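Local coordinates for protein of unknown function VPA0982 (Vibrio parahaemolyticus, PDB 2QIP) that is of unknown function but, as a NYN-domain protein of the PIN clan, may act as an RNA nuclease, at residues I12-V21 / F33-T43. Sequence-based numbering, arbitrary orientation.
Sequences IAILVDVQNV and FDYNQFWYVAT
V21, on the first turn of helix 18-29, makes the tightest contact here: its CG1 presses against the root of the F33 side chain, 3.5 Å from F33 CB and equally near F33 CG. That methyl lies anti to the backbone N (chi1 172°), which turns it from the helix to F33. The two aromatic residues of this end brace each other, since F33 CD2 stands 3.4 Å above the centre of the Y35 ring. Y35 then carries its edge to the sheet, where Y35 CE1 meets V16 CG1 at 3.9 Å, while its OH ends among the methyls of V18. A tyrosine suits this place because its flat ring fills an apolar layer and its hydroxyl reaches a water in the ring plane; that water donates to V18 O, but lies so close to Y35 OH that the details of their bond are doubtful.

Farther along, F38 projects from the helix towards the strand. I14 CG2 touches the rim of its ring, 3.8 Å from F38 CE2, and A42 CB, one turn on, lies over the rim of one face. The beta-branched I12, I14 and V16 turn their methyls to the helix. I14 CD1 meets T43 CG2 at 4.0 Å. T43 OG1 donates back to W39 O at 2.7 Å, the same carbonyl that accepts T43 N from its other face.

On the side turned from the sheet the helix is more open: N36 and Y40 are exposed, and D34 caps by accepting from Q37 N. Helix 35-42 runs nearly antiparallel to strand segment 12-17 (159°), packing on one face of the parallel sheet that includes strand 10-17; W39 and Y35 reach helix 61-73, and F38 leans on V115 of strand 111-115 and edge-to-face on Y139 of strand 135-140.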
loop_
_atom_site.group_PDB
_atom_site.type_symbol
_atom_site.label_atom_id
_atom_site.label_comp_id
_atom_site.label_asym_id
_atom_site.label_seq_id
_atom_site.Cartn_x
_atom_site.Cartn_y
_atom_site.Cartn_z
ATOM N N ILE A 12 -10.175 14.788 12.954
ATOM C CA ILE A 12 -8.917 14.278 12.421
ATOM C C ILE A 12 -8.775 12.775 12.627
ATOM O O ILE A 12 -9.325 12.187 13.567
ATOM C CB ILE A 12 -7.683 14.994 13.022
ATOM C CG1 ILE A 12 -7.515 14.687 14.514
ATOM C CG2 ILE A 12 -7.770 16.494 12.741
ATOM C CD1 ILE A 12 -6.218 15.248 15.111
ATOM N N ALA A 13 -8.033 12.165 11.706
ATOM C CA ALA A 13 -7.525 10.804 11.889
ATOM C C ALA A 13 -6.020 10.885 11.847
ATOM O O ALA A 13 -5.483 11.565 10.977
ATOM C CB ALA A 13 -7.998 9.903 10.770
ATOM N N ILE A 14 -5.356 10.164 12.749
ATOM C CA ILE A 14 -3.893 10.145 12.761
ATOM C C ILE A 14 -3.440 8.726 12.424
ATOM O O ILE A 14 -3.977 7.766 12.977
ATOM C CB ILE A 14 -3.333 10.552 14.146
ATOM C CG1 ILE A 14 -3.791 11.958 14.543
ATOM C CG2 ILE A 14 -1.789 10.471 14.122
ATOM C CD1 ILE A 14 -3.510 12.311 15.981
ATOM N N LEU A 15 -2.464 8.613 11.519
ATOM C CA LEU A 15 -1.833 7.324 11.200
ATOM C C LEU A 15 -0.329 7.524 11.293
ATOM O O LEU A 15 0.228 8.354 10.561
ATOM C CB LEU A 15 -2.184 6.840 9.795
ATOM C CG LEU A 15 -3.655 6.469 9.553
ATOM C CD1 LEU A 15 -4.495 7.692 9.137
ATOM C CD2 LEU A 15 -3.722 5.376 8.490
ATOM N N VAL A 16 0.308 6.789 12.208
ATOM C CA VAL A 16 1.765 6.869 12.381
ATOM C C VAL A 16 2.480 5.638 11.845
ATOM O O VAL A 16 2.197 4.522 12.260
ATOM C CB VAL A 16 2.158 7.067 13.864
ATOM C CG1 VAL A 16 3.666 7.291 13.963
ATOM C CG2 VAL A 16 1.411 8.254 14.472
ATOM N N ASP A 17 3.416 5.878 10.933
ATOM C CA ASP A 17 4.268 4.824 10.393
ATOM C C ASP A 17 5.443 4.740 11.389
ATOM O O ASP A 17 6.473 5.421 11.212
ATOM C CB ASP A 17 4.701 5.299 9.002
ATOM C CG ASP A 17 5.517 4.295 8.216
ATOM O OD1 ASP A 17 5.874 3.208 8.704
ATOM O OD2 ASP A 17 5.811 4.642 7.045
ATOM N N VAL A 18 5.274 3.946 12.460
ATOM C CA VAL A 18 6.235 3.942 13.568
ATOM C C VAL A 18 7.635 3.568 13.096
ATOM O O VAL A 18 8.602 4.180 13.538
ATOM C CB VAL A 18 5.756 2.991 14.709
ATOM C CG1 VAL A 18 6.848 2.762 15.761
ATOM C CG2 VAL A 18 4.468 3.533 15.361
ATOM N N GLN A 19 7.741 2.609 12.179
ATOM C CA GLN A 19 9.080 2.203 11.693
ATOM C C GLN A 19 9.773 3.356 10.946
ATOM O O GLN A 19 10.968 3.603 11.137
ATOM C CB GLN A 19 8.986 0.970 10.784
ATOM C CG GLN A 19 8.614 -0.316 11.515
ATOM C CD GLN A 19 9.710 -0.808 12.471
ATOM O OE1 GLN A 19 9.675 -0.523 13.671
ATOM N NE2 GLN A 19 10.686 -1.550 11.933
ATOM N N ASN A 20 9.026 4.057 10.097
ATOM C CA ASN A 20 9.604 5.189 9.366
ATOM C C ASN A 20 10.068 6.305 10.310
ATOM O O ASN A 20 11.188 6.820 10.172
ATOM C CB ASN A 20 8.640 5.726 8.310
ATOM C CG ASN A 20 9.190 6.936 7.581
ATOM O OD1 ASN A 20 9.028 8.070 8.030
ATOM N ND2 ASN A 20 9.824 6.707 6.438
ATOM N N VAL A 21 9.229 6.639 11.292
ATOM C CA VAL A 21 9.584 7.639 12.294
ATOM C C VAL A 21 10.846 7.220 13.041
ATOM O O VAL A 21 11.754 8.024 13.205
ATOM C CB VAL A 21 8.410 7.866 13.263
ATOM C CG1 VAL A 21 8.824 8.757 14.416
ATOM C CG2 VAL A 21 7.253 8.499 12.504
ATOM N N PHE A 33 11.546 10.017 18.636
ATOM C CA PHE A 33 10.369 10.884 18.514
ATOM C C PHE A 33 9.626 11.006 19.833
ATOM O O PHE A 33 9.420 10.003 20.538
ATOM C CB PHE A 33 9.456 10.245 17.473
ATOM C CG PHE A 33 8.318 11.094 16.999
ATOM C CD1 PHE A 33 8.526 12.254 16.248
ATOM C CD2 PHE A 33 7.022 10.669 17.229
ATOM C CE1 PHE A 33 7.436 12.999 15.753
ATOM C CE2 PHE A 33 5.932 11.402 16.743
ATOM C CZ PHE A 33 6.153 12.566 16.000
ATOM N N ASP A 34 9.214 12.233 20.160
ATOM C CA ASP A 34 8.431 12.487 21.368
ATOM C C ASP A 34 6.939 12.368 21.050
ATOM O O ASP A 34 6.300 13.323 20.598
ATOM C CB ASP A 34 8.762 13.869 21.941
ATOM C CG ASP A 34 8.088 14.132 23.267
ATOM O OD1 ASP A 34 7.144 13.375 23.632
ATOM O OD2 ASP A 34 8.515 15.104 23.953
ATOM N N TYR A 35 6.389 11.186 21.298
ATOM C CA TYR A 35 4.996 10.948 20.957
ATOM C C TYR A 35 4.029 11.757 21.818
ATOM O O TYR A 35 2.925 12.088 21.363
ATOM C CB TYR A 35 4.670 9.461 21.059
ATOM C CG TYR A 35 5.167 8.669 19.884
ATOM C CD1 TYR A 35 4.352 8.479 18.771
ATOM C CD2 TYR A 35 6.439 8.099 19.882
ATOM C CE1 TYR A 35 4.802 7.734 17.668
ATOM C CE2 TYR A 35 6.900 7.364 18.790
ATOM C CZ TYR A 35 6.066 7.190 17.692
ATOM O OH TYR A 35 6.497 6.464 16.611
ATOM N N ASN A 36 4.418 12.078 23.054
ATOM C CA ASN A 36 3.560 12.935 23.871
ATOM C C ASN A 36 3.476 14.361 23.319
ATOM O O ASN A 36 2.399 14.948 23.278
ATOM C CB ASN A 36 4.052 12.986 25.310
ATOM C CG ASN A 36 3.599 11.804 26.124
ATOM O OD1 ASN A 36 2.411 11.613 26.352
ATOM N ND2 ASN A 36 4.562 11.020 26.598
ATOM N N GLN A 37 4.606 14.905 22.884
ATOM C CA GLN A 37 4.614 16.249 22.294
ATOM C C GLN A 37 3.812 16.248 20.998
ATOM O O GLN A 37 3.039 17.168 20.747
ATOM C CB GLN A 37 6.057 16.719 22.019
ATOM C CG GLN A 37 6.181 18.223 21.718
ATOM C CD GLN A 37 5.843 19.072 22.938
ATOM O OE1 GLN A 37 5.760 18.561 24.067
ATOM N NE2 GLN A 37 5.673 20.372 22.729
ATOM N N PHE A 38 4.041 15.232 20.166
ATOM C CA PHE A 38 3.278 15.133 18.932
ATOM C C PHE A 38 1.769 15.086 19.218
ATOM O O PHE A 38 1.002 15.814 18.595
ATOM C CB PHE A 38 3.706 13.918 18.093
ATOM C CG PHE A 38 2.737 13.621 16.981
ATOM C CD1 PHE A 38 2.745 14.392 15.822
ATOM C CD2 PHE A 38 1.808 12.604 17.116
ATOM C CE1 PHE A 38 1.833 14.160 14.807
ATOM C CE2 PHE A 38 0.868 12.372 16.107
ATOM C CZ PHE A 38 0.884 13.156 14.956
ATOM N N TRP A 39 1.328 14.201 20.123
ATOM C CA TRP A 39 -0.120 14.114 20.417
ATOM C C TRP A 39 -0.644 15.456 20.894
ATOM O O TRP A 39 -1.698 15.948 20.442
ATOM C CB TRP A 39 -0.388 13.044 21.482
ATOM C CG TRP A 39 -1.831 12.843 21.743
ATOM C CD1 TRP A 39 -2.632 13.589 22.570
ATOM C CD2 TRP A 39 -2.676 11.841 21.167
ATOM N NE1 TRP A 39 -3.920 13.117 22.532
ATOM C CE2 TRP A 39 -3.974 12.040 21.684
ATOM C CE3 TRP A 39 -2.458 10.788 20.267
ATOM C CZ2 TRP A 39 -5.050 11.225 21.325
ATOM C CZ3 TRP A 39 -3.531 9.981 19.915
ATOM C CH2 TRP A 39 -4.808 10.205 20.444
ATOM N N TYR A 40 0.092 16.048 21.833
ATOM C CA TYR A 40 -0.298 17.332 22.387
ATOM C C TYR A 40 -0.539 18.386 21.296
ATOM O O TYR A 40 -1.575 19.044 21.284
ATOM C CB TYR A 40 0.793 17.788 23.373
ATOM C CG TYR A 40 0.855 19.275 23.684
ATOM C CD1 TYR A 40 -0.261 19.985 24.134
ATOM C CD2 TYR A 40 2.067 19.956 23.556
ATOM C CE1 TYR A 40 -0.178 21.351 24.417
ATOM C CE2 TYR A 40 2.165 21.302 23.857
ATOM C CZ TYR A 40 1.038 21.994 24.262
ATOM O OH TYR A 40 1.146 23.332 24.558
ATOM N N VAL A 41 0.421 18.551 20.397
ATOM C CA VAL A 41 0.321 19.575 19.379
ATOM C C VAL A 41 -0.724 19.223 18.319
ATOM O O VAL A 41 -1.592 20.060 17.985
ATOM C CB VAL A 41 1.688 19.846 18.742
ATOM C CG1 VAL A 41 1.545 20.844 17.621
ATOM C CG2 VAL A 41 2.637 20.377 19.797
ATOM N N ALA A 42 -0.664 17.996 17.795
ATOM C CA ALA A 42 -1.500 17.640 16.654
ATOM C C ALA A 42 -2.984 17.642 16.989
ATOM O O ALA A 42 -3.822 17.885 16.119
ATOM C CB ALA A 42 -1.096 16.310 16.097
ATOM N N THR A 43 -3.310 17.366 18.251
ATOM C CA THR A 43 -4.718 17.245 18.659
ATOM C C THR A 43 -5.330 18.515 19.251
ATOM O O THR A 43 -6.507 18.489 19.617
ATOM C CB THR A 43 -4.956 16.061 19.628
ATOM O OG1 THR A 43 -4.343 16.326 20.897
ATOM C CG2 THR A 43 -4.435 14.759 19.042
HETATM O O HOH W 1 8.904 5.673 16.368
#